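Local coordinates for malonyl CoA-acyl carrier protein transacylase (Synechocystis sp. PCC 6803 substr. Kazusa, PDB 4RR5) that transfers the malonyl group from malonyl-CoA to holo-acyl carrier protein, supplying malonyl-ACP for fatty acid biosynthesis, at residues A4-P8 and E67-A71; Q33-L38 and F103-Q108; L95-F101 and H207-V213; L216-D220 and K233-Q237; T257-G263 and L279-G285. All blocks are in the same frame, centred on the assembly; numbering follows the deposited sequence.

Contact 1: residues A4-P8 and E67-A71; sequences AWVFP and EAILA
One face of the four-stranded parallel sheet of the acyltransferase domain packs here against helix 56-76, with Phe-7 at the end of strand 3-7 and Pro-8 just after it meeting Glu-67. The two chain directions run nearly antiparallel, at 161°, and the short axes approach to 10.4 Å. Phe-7 carries its CG anti to its own carbonyl carbon (chi1 -63°), which brings the ring alongside the helix. The ring presents its edge: CD2 lies 3.7 Å from Glu-67 CB, while CZ is 4.3 Å from the methyl CB of Ala-71, one helical turn on. Trp-5, two residues earlier, approaches Ala-71 obliquely, CZ3 standing 3.9 Å from Ala-71 O. In this alpha/beta fold the helix shares the covering of the sheet with helix 90-97, whose Ser-93, Ala-94 and Ala-97 also touch Phe-7. The extended chain of Glu-67 slides past Phe-7 and Pro-8 in the opposite direction. Its OE2 comes to 2.5 Å from Pro-8 O and 3.1 Å from Pro-8 CD, whereas OE1 is hydrogen-bonded to Ser-93 OG. The bond to Ser-93 ties the buried carboxylate to the helix following the probable nucleophile Ser-88, about 9 Å from the Pro-8 side chain.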
# COMPACT_ATOMS: atom_id res chain seq x y z
N ALA A 4 -12.91 7.97 -5.39
CA ALA A 4 -11.64 7.67 -4.74
C ALA A 4 -10.72 6.81 -5.64
O ALA A 4 -11.19 5.86 -6.29
CB ALA A 4 -11.89 6.96 -3.44
N TRP A 5 -9.44 7.15 -5.70
CA TRP A 5 -8.44 6.25 -6.27
C TRP A 5 -7.63 5.66 -5.13
O TRP A 5 -7.05 6.41 -4.35
CB TRP A 5 -7.49 6.94 -7.25
CG TRP A 5 -8.12 7.52 -8.47
CD1 TRP A 5 -9.44 7.46 -8.83
CD2 TRP A 5 -7.46 8.26 -9.50
NE1 TRP A 5 -9.63 8.12 -10.02
CE2 TRP A 5 -8.43 8.63 -10.45
CE3 TRP A 5 -6.13 8.65 -9.71
CZ2 TRP A 5 -8.12 9.36 -11.59
CZ3 TRP A 5 -5.83 9.38 -10.85
CH2 TRP A 5 -6.81 9.72 -11.77
N VAL A 6 -7.62 4.34 -5.02
CA VAL A 6 -6.86 3.68 -3.96
C VAL A 6 -5.79 2.78 -4.55
O VAL A 6 -6.02 2.09 -5.54
CB VAL A 6 -7.79 2.88 -3.01
CG1 VAL A 6 -8.78 3.80 -2.35
CG2 VAL A 6 -8.52 1.77 -3.75
N PHE A 7 -4.61 2.79 -3.93
CA PHE A 7 -3.44 2.12 -4.48
C PHE A 7 -3.00 0.88 -3.67
O PHE A 7 -2.70 0.97 -2.49
CB PHE A 7 -2.30 3.13 -4.62
CG PHE A 7 -2.62 4.25 -5.60
CD1 PHE A 7 -3.38 5.35 -5.20
CD2 PHE A 7 -2.21 4.17 -6.92
CE1 PHE A 7 -3.71 6.38 -6.11
CE2 PHE A 7 -2.52 5.19 -7.84
CZ PHE A 7 -3.27 6.29 -7.44
N PRO A 8 -2.96 -0.29 -4.33
CA PRO A 8 -2.61 -1.51 -3.60
C PRO A 8 -1.13 -1.61 -3.25
O PRO A 8 -0.27 -1.04 -3.92
CB PRO A 8 -3.03 -2.62 -4.57
CG PRO A 8 -2.88 -1.99 -5.91
CD PRO A 8 -3.30 -0.56 -5.74
N GLU A 67 1.77 1.89 -10.60
CA GLU A 67 0.67 2.68 -10.08
C GLU A 67 0.75 4.15 -10.50
O GLU A 67 -0.26 4.73 -10.91
CB GLU A 67 0.61 2.53 -8.56
CG GLU A 67 -0.02 1.19 -8.13
CD GLU A 67 0.18 0.83 -6.67
OE1 GLU A 67 0.72 1.65 -5.90
OE2 GLU A 67 -0.22 -0.28 -6.29
N ALA A 68 1.94 4.75 -10.43
CA ALA A 68 2.12 6.12 -10.94
C ALA A 68 1.83 6.18 -12.45
O ALA A 68 1.24 7.14 -12.93
CB ALA A 68 3.52 6.61 -10.66
N ILE A 69 2.20 5.15 -13.19
CA ILE A 69 1.89 5.11 -14.62
C ILE A 69 0.39 5.03 -14.84
O ILE A 69 -0.17 5.78 -15.63
CB ILE A 69 2.61 3.92 -15.33
CG1 ILE A 69 4.07 4.29 -15.60
CG2 ILE A 69 1.90 3.53 -16.63
CD1 ILE A 69 4.93 3.13 -15.91
N LEU A 70 -0.28 4.14 -14.12
CA LEU A 70 -1.74 4.05 -14.20
C LEU A 70 -2.44 5.37 -13.85
O LEU A 70 -3.40 5.76 -14.52
CB LEU A 70 -2.24 2.93 -13.30
CG LEU A 70 -2.01 1.56 -13.92
CD1 LEU A 70 -2.27 0.47 -12.89
CD2 LEU A 70 -2.89 1.38 -15.18
N ALA A 71 -1.97 6.05 -12.81
CA ALA A 71 -2.54 7.33 -12.43
C ALA A 71 -2.45 8.36 -13.56
O ALA A 71 -3.39 9.11 -13.83
CB ALA A 71 -1.86 7.86 -11.18

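Contact 2: residues Q33-L38 and F103-Q108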
# COMPACT_ATOMS: atom_id res chain seq x y z
N GLN A 33 12.69 6.46 -16.94
CA GLN A 33 13.01 7.19 -15.73
C GLN A 33 13.26 6.26 -14.55
O GLN A 33 14.23 6.44 -13.81
CB GLN A 33 11.90 8.15 -15.35
CG GLN A 33 11.66 9.26 -16.32
CD GLN A 33 10.59 10.20 -15.81
OE1 GLN A 33 9.64 10.53 -16.53
NE2 GLN A 33 10.74 10.64 -14.56
N ALA A 34 12.38 5.29 -14.34
CA ALA A 34 12.57 4.35 -13.25
C ALA A 34 13.86 3.57 -13.44
O ALA A 34 14.56 3.28 -12.47
CB ALA A 34 11.39 3.41 -13.12
N GLU A 35 14.20 3.26 -14.68
CA GLU A 35 15.38 2.43 -14.92
C GLU A 35 16.67 3.20 -14.58
O GLU A 35 17.57 2.64 -13.95
CB GLU A 35 15.41 1.92 -16.37
CG GLU A 35 16.47 0.84 -16.62
CD GLU A 35 16.40 0.21 -18.01
OE1 GLU A 35 15.68 0.71 -18.88
OE2 GLU A 35 17.09 -0.81 -18.22
N GLU A 36 16.76 4.48 -14.94
CA GLU A 36 17.93 5.29 -14.58
C GLU A 36 18.02 5.50 -13.07
O GLU A 36 19.11 5.43 -12.52
CB GLU A 36 17.92 6.65 -15.28
CG GLU A 36 16.56 7.31 -15.34
CD GLU A 36 16.59 8.83 -15.45
OE1 GLU A 36 16.38 9.50 -14.41
OE2 GLU A 36 16.79 9.34 -16.57
N ILE A 37 16.90 5.75 -12.41
CA ILE A 37 16.87 5.94 -10.96
C ILE A 37 17.20 4.66 -10.17
O ILE A 37 17.90 4.70 -9.16
CB ILE A 37 15.49 6.45 -10.51
CG1 ILE A 37 15.24 7.85 -11.06
CG2 ILE A 37 15.35 6.44 -8.99
CD1 ILE A 37 13.78 8.24 -11.05
N LEU A 38 16.69 3.53 -10.63
CA LEU A 38 16.81 2.28 -9.87
C LEU A 38 18.04 1.47 -10.25
O LEU A 38 18.52 0.67 -9.46
CB LEU A 38 15.58 1.40 -10.08
CG LEU A 38 14.24 1.78 -9.48
CD1 LEU A 38 13.18 0.96 -10.18
CD2 LEU A 38 14.22 1.47 -7.99
N PHE A 103 7.29 12.30 -9.50
CA PHE A 103 7.56 10.89 -9.78
C PHE A 103 8.92 10.44 -9.22
O PHE A 103 8.98 9.53 -8.39
CB PHE A 103 7.49 10.63 -11.28
CG PHE A 103 7.79 9.22 -11.65
CD1 PHE A 103 6.95 8.19 -11.24
CD2 PHE A 103 8.94 8.90 -12.36
CE1 PHE A 103 7.24 6.87 -11.54
CE2 PHE A 103 9.24 7.59 -12.67
CZ PHE A 103 8.40 6.57 -12.26
N ALA A 104 10.00 11.09 -9.66
CA ALA A 104 11.36 10.67 -9.28
C ALA A 104 11.62 10.69 -7.77
O ALA A 104 12.23 9.76 -7.25
CB ALA A 104 12.40 11.54 -9.99
N THR A 105 11.20 11.76 -7.08
CA THR A 105 11.41 11.88 -5.63
C THR A 105 10.75 10.70 -4.94
O THR A 105 11.31 10.10 -4.03
CB THR A 105 10.82 13.20 -5.03
OG1 THR A 105 11.39 14.35 -5.67
CG2 THR A 105 11.09 13.28 -3.54
N GLY A 106 9.56 10.36 -5.41
CA GLY A 106 8.80 9.27 -4.84
C GLY A 106 9.48 7.93 -5.01
O GLY A 106 9.52 7.14 -4.07
N LEU A 107 10.01 7.68 -6.21
CA LEU A 107 10.67 6.42 -6.49
C LEU A 107 11.91 6.28 -5.62
O LEU A 107 12.17 5.20 -5.09
CB LEU A 107 11.03 6.32 -7.98
CG LEU A 107 11.63 4.99 -8.44
CD1 LEU A 107 10.87 3.80 -7.84
CD2 LEU A 107 11.60 4.91 -9.94
N GLN A 108 12.66 7.36 -5.46
CA GLN A 108 13.84 7.30 -4.59
C GLN A 108 13.45 6.96 -3.14
O GLN A 108 14.10 6.13 -2.50
CB GLN A 108 14.64 8.60 -4.66
CG GLN A 108 16.04 8.49 -4.03
CD GLN A 108 16.91 7.36 -4.62
OE1 GLN A 108 17.53 6.58 -3.88
NE2 GLN A 108 16.97 7.28 -5.95
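Leu-107 and Ile-37 are the two bumps of this helix-helix contact, and Leu-107 fits against Ala-34, Ile-37 and Leu-38 of helix 25-38. With its CG anti to the backbone N (chi1 -175°), Leu-107 extends toward the facing helix and spreads its two methyls: CD2 settles on the small Ala-34, 3.5 Å from both CA and CB, and CD1 lies 4.1 Å from Leu-38 CD2, the two leucines crossing at about a right angle. From the other helix, Ile-37 CD1 reaches Ala-104 CB at 3.7 Å, where the short side chain leaves room for it, and Ile-37 CG2 rests between Leu-107 CG and the amide of Gln-108, whose NE2 is 3.5 Å away. At the other end Gln-33 sends an extended chain to the rim of Phe-103. Gln-33 NE2 stands at the ring edge, 3.3 Å from Phe-103 CD2, with the amide plane turned 85° from the ring. No hydrogen bond joins the two segments; the contact is mainly apolar packing. Their short axes pass 10.3 Å apart at 43°. Helix 56-76 backs the buried side of the pair, with Pro-61 touching Leu-38 and Leu-107, Val-65 touching Ala-34 and Leu-107, and the Tyr-64 hydroxyl bonded to Phe-103 O.

Contact 3: residues L95-F101 and H207-V213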
# COMPACT_ATOMS: atom_id res chain seq x y z
N LEU A 95 0.34 9.64 -2.70
CA LEU A 95 1.01 10.92 -2.52
C LEU A 95 1.52 11.52 -3.84
O LEU A 95 1.42 12.73 -4.05
CB LEU A 95 2.17 10.76 -1.54
CG LEU A 95 1.73 10.51 -0.09
CD1 LEU A 95 2.93 10.26 0.82
CD2 LEU A 95 0.85 11.68 0.44
N TYR A 96 2.05 10.68 -4.72
CA TYR A 96 2.50 11.15 -6.03
C TYR A 96 1.31 11.59 -6.85
O TYR A 96 1.37 12.58 -7.57
CB TYR A 96 3.29 10.07 -6.80
CG TYR A 96 3.29 10.35 -8.29
CD1 TYR A 96 4.12 11.33 -8.83
CD2 TYR A 96 2.42 9.68 -9.14
CE1 TYR A 96 4.10 11.62 -10.19
CE2 TYR A 96 2.39 9.96 -10.50
CZ TYR A 96 3.24 10.93 -11.02
OH TYR A 96 3.22 11.20 -12.37
N ALA A 97 0.23 10.83 -6.74
CA ALA A 97 -0.96 11.13 -7.50
C ALA A 97 -1.56 12.46 -7.07
O ALA A 97 -2.34 13.06 -7.80
CB ALA A 97 -1.99 10.02 -7.35
N ALA A 98 -1.19 12.92 -5.87
CA ALA A 98 -1.80 14.10 -5.28
C ALA A 98 -0.87 15.30 -5.32
O ALA A 98 -1.19 16.35 -4.77
CB ALA A 98 -2.23 13.83 -3.86
N GLY A 99 0.29 15.14 -5.95
CA GLY A 99 1.18 16.25 -6.21
C GLY A 99 2.12 16.60 -5.08
O GLY A 99 2.80 17.63 -5.10
N VAL A 100 2.17 15.72 -4.09
CA VAL A 100 2.93 15.97 -2.87
C VAL A 100 4.42 15.95 -3.16
O VAL A 100 5.19 16.75 -2.61
CB VAL A 100 2.56 14.95 -1.80
CG1 VAL A 100 3.47 15.06 -0.61
CG2 VAL A 100 1.10 15.15 -1.39
N PHE A 101 4.83 15.01 -4.01
CA PHE A 101 6.18 15.01 -4.58
C PHE A 101 6.08 14.50 -6.00
O PHE A 101 5.07 13.86 -6.36
CB PHE A 101 7.15 14.14 -3.78
CG PHE A 101 6.59 12.82 -3.35
CD1 PHE A 101 6.27 11.85 -4.28
CD2 PHE A 101 6.38 12.55 -2.00
CE1 PHE A 101 5.75 10.62 -3.87
CE2 PHE A 101 5.86 11.34 -1.59
CZ PHE A 101 5.54 10.36 -2.53
N HIS A 207 11.03 18.10 0.89
CA HIS A 207 9.92 19.04 0.94
C HIS A 207 8.65 18.41 0.40
O HIS A 207 8.65 17.83 -0.68
CB HIS A 207 10.22 20.30 0.15
CG HIS A 207 9.01 21.13 -0.14
ND1 HIS A 207 8.17 21.59 0.85
CD2 HIS A 207 8.49 21.57 -1.31
CE1 HIS A 207 7.18 22.28 0.31
NE2 HIS A 207 7.35 22.29 -1.00
N PHE A 208 7.55 18.52 1.15
CA PHE A 208 6.28 18.00 0.68
C PHE A 208 5.34 19.13 0.25
O PHE A 208 5.04 20.03 1.04
CB PHE A 208 5.60 17.18 1.78
CG PHE A 208 6.02 15.74 1.80
CD1 PHE A 208 7.26 15.35 1.33
CD2 PHE A 208 5.16 14.77 2.30
CE1 PHE A 208 7.65 14.02 1.37
CE2 PHE A 208 5.53 13.42 2.32
CZ PHE A 208 6.78 13.05 1.85
N ASN A 209 4.87 19.10 -1.00
CA ASN A 209 3.84 20.05 -1.42
C ASN A 209 2.52 19.69 -0.76
O ASN A 209 2.30 18.55 -0.35
CB ASN A 209 3.64 20.08 -2.94
CG ASN A 209 4.94 20.25 -3.71
OD1 ASN A 209 5.83 20.98 -3.29
ND2 ASN A 209 5.05 19.54 -4.83
N ASP A 210 1.62 20.65 -0.68
CA ASP A 210 0.28 20.35 -0.24
C ASP A 210 -0.37 19.53 -1.35
O ASP A 210 0.04 19.58 -2.52
CB ASP A 210 -0.49 21.63 0.09
CG ASP A 210 0.13 22.41 1.26
OD1 ASP A 210 0.65 21.78 2.20
OD2 ASP A 210 0.10 23.67 1.23
N ALA A 211 -1.38 18.75 -0.99
CA ALA A 211 -2.02 17.87 -1.93
C ALA A 211 -3.15 18.58 -2.66
O ALA A 211 -3.89 19.37 -2.07
CB ALA A 211 -2.54 16.61 -1.23
N THR A 212 -3.27 18.26 -3.94
CA THR A 212 -4.29 18.81 -4.81
C THR A 212 -5.65 18.14 -4.60
O THR A 212 -6.67 18.63 -5.09
CB THR A 212 -3.85 18.65 -6.26
OG1 THR A 212 -3.83 17.26 -6.56
CG2 THR A 212 -2.44 19.15 -6.41
N VAL A 213 -5.66 17.02 -3.88
CA VAL A 213 -6.90 16.39 -3.40
C VAL A 213 -6.67 15.81 -2.00
O VAL A 213 -5.52 15.68 -1.54
CB VAL A 213 -7.41 15.28 -4.36
CG1 VAL A 213 -7.85 15.86 -5.67
CG2 VAL A 213 -6.35 14.25 -4.59
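The rings of Phe-101 and Phe-208 form an offset edge-to-face pair, their centroids 5.5 Å apart and their planes at 68°. Phe-101 supplies the edge, its CD2 and CE2 directed at the face of Phe-208, and Phe-208 CZ lies in the plane of the Phe-101 ring. Val-100 CG1 approaches Phe-208 obliquely, 3.4 Å from CD2, and Leu-95 CD1 touches the same ring more distantly. Phe-101 owes its position to a first torsion of 43°, which sets CG between the backbone N and the carbonyl carbon and lays its ring beside that of Phe-208. Beyond the aromatic pair the contact becomes a matter of backbone. Helix 90-97 ends in a Schellman motif at Gly-99, and the carbonyls of Ala-98, Gly-99 and Val-100 are taken up by the loop 207-213. Thr-212 N bonds Ala-98 O at 2.9 Å, with a weak second bond from Thr-212 OG1, and Asn-209 N bonds Val-100 O at 2.9 Å. Asn-209 also uses its side chain: ND2 donates to Gly-99 O at 3.0 Å, nearly along the C=O axis and close to its own amide plane. A leucine here would probably leave Gly-99 O without this donor and weaken the hold of the loop on the helix end. Next to these bonds Ala-98 CB meets Ala-211 CB at 3.8 Å. The two segments sit among several elements: Leu-95 and Phe-208 pack on helix 227-235, Ala-98 and Val-213 touch Val-84 of strand 83-86, and Phe-101 leans on Tyr-64 of helix 56-76.

Contact 4: residues L216-D220 and K233-Q237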
# COMPACT_ATOMS: atom_id res chain seq x y z
N LEU A 216 -6.06 10.29 2.41
CA LEU A 216 -6.35 9.60 3.68
C LEU A 216 -5.21 8.65 4.05
O LEU A 216 -5.08 7.57 3.47
CB LEU A 216 -7.68 8.84 3.62
CG LEU A 216 -8.97 9.67 3.57
CD1 LEU A 216 -9.13 10.47 2.28
CD2 LEU A 216 -10.18 8.77 3.78
N SER A 217 -4.40 9.05 5.02
CA SER A 217 -3.20 8.29 5.34
C SER A 217 -3.40 7.08 6.28
O SER A 217 -4.29 7.07 7.13
CB SER A 217 -2.18 9.23 5.93
OG SER A 217 -2.05 10.35 5.07
N ASN A 218 -2.53 6.08 6.12
CA ASN A 218 -2.63 4.81 6.82
C ASN A 218 -2.75 4.91 8.34
O ASN A 218 -3.56 4.22 8.95
CB ASN A 218 -1.42 3.91 6.50
CG ASN A 218 -1.48 3.28 5.11
OD1 ASN A 218 -0.56 2.57 4.71
ND2 ASN A 218 -2.56 3.54 4.37
N VAL A 219 -1.92 5.74 8.97
CA VAL A 219 -1.95 5.84 10.43
C VAL A 219 -3.08 6.73 10.94
O VAL A 219 -3.42 6.68 12.12
CB VAL A 219 -0.62 6.36 11.02
CG1 VAL A 219 0.49 5.34 10.80
CG2 VAL A 219 -0.26 7.74 10.44
N ASP A 220 -3.67 7.55 10.06
CA ASP A 220 -4.73 8.46 10.47
C ASP A 220 -5.56 8.89 9.27
O ASP A 220 -5.32 9.95 8.67
CB ASP A 220 -4.14 9.67 11.21
CG ASP A 220 -5.18 10.76 11.51
OD1 ASP A 220 -6.40 10.46 11.57
OD2 ASP A 220 -4.77 11.92 11.68
N LYS A 233 2.37 11.95 9.08
CA LYS A 233 1.67 10.68 9.03
C LYS A 233 2.48 9.59 8.29
O LYS A 233 2.43 8.41 8.65
CB LYS A 233 0.31 10.86 8.35
CG LYS A 233 -0.60 11.90 8.98
CD LYS A 233 -1.95 11.82 8.30
CE LYS A 233 -2.96 12.80 8.85
NZ LYS A 233 -4.31 12.28 8.51
N LEU A 234 3.21 9.98 7.24
CA LEU A 234 3.97 9.01 6.47
C LEU A 234 5.17 8.51 7.28
O LEU A 234 5.45 7.31 7.34
CB LEU A 234 4.41 9.62 5.14
CG LEU A 234 5.20 8.69 4.22
CD1 LEU A 234 4.28 7.58 3.70
CD2 LEU A 234 5.85 9.46 3.07
N ILE A 235 5.87 9.44 7.92
CA ILE A 235 6.98 9.11 8.81
C ILE A 235 6.55 8.13 9.90
O ILE A 235 7.32 7.26 10.29
CB ILE A 235 7.56 10.39 9.46
CG1 ILE A 235 8.45 11.13 8.44
CG2 ILE A 235 8.35 10.06 10.74
CD1 ILE A 235 8.96 12.44 8.93
N GLN A 236 5.31 8.27 10.36
CA GLN A 236 4.77 7.37 11.36
C GLN A 236 4.31 6.00 10.81
O GLN A 236 4.05 5.07 11.56
CB GLN A 236 3.60 8.05 12.07
CG GLN A 236 4.06 9.16 13.00
CD GLN A 236 2.93 10.07 13.44
OE1 GLN A 236 1.77 9.84 13.11
NE2 GLN A 236 3.27 11.12 14.18
N GLN A 237 4.25 5.88 9.48
CA GLN A 237 3.57 4.75 8.88
C GLN A 237 4.31 3.43 9.07
O GLN A 237 3.69 2.38 9.20
CB GLN A 237 3.38 4.99 7.39
CG GLN A 237 2.64 3.88 6.67
CD GLN A 237 2.98 3.85 5.21
OE1 GLN A 237 4.17 3.88 4.85
NE2 GLN A 237 1.97 3.79 4.36
O HOH W 1 -4.24 12.09 5.65
O HOH W 2 0.20 7.04 7.31
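Lys-233 lies stretched along Ser-217 to reach Asp-220, and here the contact is tightly bonded. Its extended chain sets CD 3.5 Å from Ser-217 CB, while Lys-233 NZ donates to Asp-220 O at 2.5 Å, in the carbonyl plane, and makes a weaker salt-bridge bond to Asp-220 OD2 at 3.2 Å. Arg-229 also forms a salt bridge with that carboxylate. A methionine in place of the lysine would probably leave Asp-220 O without its donor and the carboxylate with only part of its balancing charge. Ser-217 to Asp-220 form a type I beta turn at the end of strand 215-217, and its Val-219 presses CG2 to 3.3 Å from Lys-233 O. The turn borders the probable active site through Asn-218: its OD1 takes a direct bond from Gln-237 NE2 at 2.8 Å, arriving 53° out of the carbonyl plane, and another from the backbone N of Ser-88, the probable nucleophile. Gln-237 OE1 is bonded to Arg-113. Between these two direct grips the turn and Lys-233 are bridged by waters: one accepts from Ser-217 OG and Lys-233 NZ, the other accepts from Val-219 N and donates to Lys-233 O. Looser still is Gln-236, its OE1 4.0 Å from Val-219 CG2.

Contact 5: residues T257-G263 and L279-G285; sequences TDYWEVG and LNLKNIG
Trp-260 and Lys-282, a facing pair on two parallel strands, lie side by side and point the same way. The lysine chain runs over one face of the indole, CD standing 3.5 Å from the centroid of the five-membered ring and 30° off its normal, a CH-pi contact. Ile-284 CD1 approaches the same indole obliquely, 3.5 Å from CE3. On the opposite side of the sheet Tyr-259 CD2 meets Leu-281 CD2 at 3.7 Å. Beside them Glu-261 and Asn-283 bring OE1 and ND2 close at a poor angle for bonding; each has its partners in helix 267-273, the glutamate on the amides of Leu-268 and Thr-269 and the asparagine on Thr-269 OG1. Strands 258-262 and 280-284 are joined by that helix into a beta-alpha-beta unit, and their short axes stand 4.7 Å apart at 17°. A parallel ladder fixes the register: Tyr-259 N donates to Asn-280 O, Lys-282 N to Tyr-259 O, Glu-261 N to Lys-282 O at 2.8 Å, and Ile-284 N to Glu-261 O at 2.8 Å. At the start of the ladder Thr-257 O is gripped twice by Asn-280, by its backbone N and by ND2 at 2.8 Å; the side-chain donor stands above the carbonyl plane, and CG anti to the carbonyl carbon (chi1 -52°) lets ND2 reach it. Farther out, Trp-5 of strand 3-7 lies nearly parallel to the indole of Trp-260, and Phe-79 meets it edge-to-face. The Tyr-259 hydroxyl is bonded to Leu-268 O and Trp-244 NE1.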
# COMPACT_ATOMS: atom_id res chain seq x y z
N THR A 257 -18.65 8.13 -3.79
CA THR A 257 -19.67 7.22 -4.33
C THR A 257 -19.03 6.07 -5.09
O THR A 257 -19.62 4.99 -5.23
CB THR A 257 -20.62 7.98 -5.27
OG1 THR A 257 -19.95 8.30 -6.49
CG2 THR A 257 -21.03 9.28 -4.63
N ASP A 258 -17.83 6.31 -5.60
CA ASP A 258 -17.09 5.32 -6.38
C ASP A 258 -15.68 5.15 -5.87
O ASP A 258 -15.06 6.08 -5.35
CB ASP A 258 -17.04 5.71 -7.86
CG ASP A 258 -18.41 5.90 -8.45
OD1 ASP A 258 -18.96 7.02 -8.31
OD2 ASP A 258 -18.93 4.95 -9.07
N TYR A 259 -15.16 3.95 -6.10
CA TYR A 259 -13.94 3.47 -5.48
C TYR A 259 -13.14 2.71 -6.52
O TYR A 259 -13.54 1.62 -6.94
CB TYR A 259 -14.33 2.59 -4.30
CG TYR A 259 -13.26 1.92 -3.47
CD1 TYR A 259 -12.76 2.53 -2.32
CD2 TYR A 259 -12.84 0.62 -3.76
CE1 TYR A 259 -11.84 1.89 -1.52
CE2 TYR A 259 -11.90 -0.02 -2.96
CZ TYR A 259 -11.41 0.62 -1.84
OH TYR A 259 -10.50 0.01 -1.03
N TRP A 260 -12.02 3.28 -6.96
CA TRP A 260 -11.23 2.69 -8.04
C TRP A 260 -9.89 2.21 -7.54
O TRP A 260 -9.08 3.01 -7.07
CB TRP A 260 -11.00 3.69 -9.17
CG TRP A 260 -12.23 4.12 -9.90
CD1 TRP A 260 -13.52 3.79 -9.61
CD2 TRP A 260 -12.29 4.98 -11.04
NE1 TRP A 260 -14.38 4.39 -10.49
CE2 TRP A 260 -13.65 5.13 -11.38
CE3 TRP A 260 -11.32 5.64 -11.80
CZ2 TRP A 260 -14.06 5.91 -12.46
CZ3 TRP A 260 -11.73 6.41 -12.87
CH2 TRP A 260 -13.09 6.54 -13.19
N GLU A 261 -9.66 0.91 -7.64
CA GLU A 261 -8.37 0.35 -7.30
C GLU A 261 -7.46 0.53 -8.49
O GLU A 261 -7.66 -0.10 -9.52
CB GLU A 261 -8.48 -1.12 -6.92
CG GLU A 261 -7.26 -1.64 -6.18
CD GLU A 261 -7.41 -3.09 -5.75
OE1 GLU A 261 -8.53 -3.64 -5.90
OE2 GLU A 261 -6.42 -3.67 -5.27
N VAL A 262 -6.46 1.39 -8.33
CA VAL A 262 -5.55 1.72 -9.40
C VAL A 262 -4.25 0.95 -9.19
O VAL A 262 -3.35 1.41 -8.49
CB VAL A 262 -5.30 3.24 -9.44
CG1 VAL A 262 -4.36 3.61 -10.56
CG2 VAL A 262 -6.63 3.98 -9.58
N GLY A 263 -4.17 -0.23 -9.80
CA GLY A 263 -3.04 -1.12 -9.64
C GLY A 263 -3.46 -2.55 -9.93
O GLY A 263 -4.62 -2.81 -10.21
N LEU A 279 -20.68 0.95 -2.34
CA LEU A 279 -19.75 1.70 -3.18
C LEU A 279 -19.48 0.97 -4.49
O LEU A 279 -19.39 -0.27 -4.54
CB LEU A 279 -18.43 1.95 -2.46
CG LEU A 279 -18.41 2.90 -1.26
CD1 LEU A 279 -17.04 2.87 -0.61
CD2 LEU A 279 -18.72 4.30 -1.72
N ASN A 280 -19.34 1.74 -5.56
CA ASN A 280 -19.07 1.18 -6.88
C ASN A 280 -17.59 0.94 -7.07
O ASN A 280 -16.77 1.83 -6.84
CB ASN A 280 -19.58 2.11 -7.97
CG ASN A 280 -21.01 2.51 -7.76
OD1 ASN A 280 -21.93 1.76 -8.11
ND2 ASN A 280 -21.22 3.68 -7.17
N LEU A 281 -17.25 -0.26 -7.52
CA LEU A 281 -15.86 -0.67 -7.64
C LEU A 281 -15.39 -0.81 -9.09
O LEU A 281 -16.06 -1.44 -9.92
CB LEU A 281 -15.66 -2.00 -6.91
CG LEU A 281 -16.42 -2.12 -5.58
CD1 LEU A 281 -16.21 -3.49 -4.95
CD2 LEU A 281 -16.06 -0.99 -4.62
N LYS A 282 -14.24 -0.22 -9.41
CA LYS A 282 -13.50 -0.61 -10.60
C LYS A 282 -12.07 -1.01 -10.26
O LYS A 282 -11.47 -0.51 -9.31
CB LYS A 282 -13.47 0.49 -11.66
CG LYS A 282 -14.59 1.49 -11.58
CD LYS A 282 -14.62 2.36 -12.84
CE LYS A 282 -15.28 1.63 -14.00
NZ LYS A 282 -16.72 1.34 -13.72
N ASN A 283 -11.53 -1.94 -11.05
CA ASN A 283 -10.15 -2.34 -10.95
C ASN A 283 -9.38 -1.93 -12.19
O ASN A 283 -9.54 -2.54 -13.26
CB ASN A 283 -10.06 -3.84 -10.73
CG ASN A 283 -10.66 -4.25 -9.43
OD1 ASN A 283 -11.78 -4.78 -9.39
ND2 ASN A 283 -9.95 -3.97 -8.34
N ILE A 284 -8.56 -0.91 -12.05
CA ILE A 284 -7.77 -0.39 -13.16
C ILE A 284 -6.28 -0.72 -13.03
O ILE A 284 -5.51 0.06 -12.44
CB ILE A 284 -7.95 1.12 -13.27
CG1 ILE A 284 -9.45 1.42 -13.36
CG2 ILE A 284 -7.20 1.66 -14.48
CD1 ILE A 284 -9.90 2.51 -12.45
N GLY A 285 -5.88 -1.86 -13.58
CA GLY A 285 -4.50 -2.31 -13.49
C GLY A 285 -3.98 -2.86 -14.81
O GLY A 285 -2.87 -3.40 -14.88

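How the contacts relate
Contacts 1 and 5 share the four-stranded parallel sheet, where strands 3-7 and 258-262 are neighbours; their centres lie about 9 Å apart and backbone hydrogen bonds join Ala-4 and Val-6 to Trp-260. Contacts 1, 2 and 3 meet around Ala-68, Phe-103 and Tyr-96, linking helices 56-76, 90-97 and 103-119. Contact 4 joins contact 3 through Leu-234, their centres about 14 Å apart, but stays clear of the others. Along the chain contact 2 alternates with contacts 1 and 3, whereas contacts 4 and 5 each follow in series. The five contacts thus span one acyltransferase domain, from the sheet edge at contact 5 to the turn beside the probable active site at contact 4, their centres about 22 Å apart.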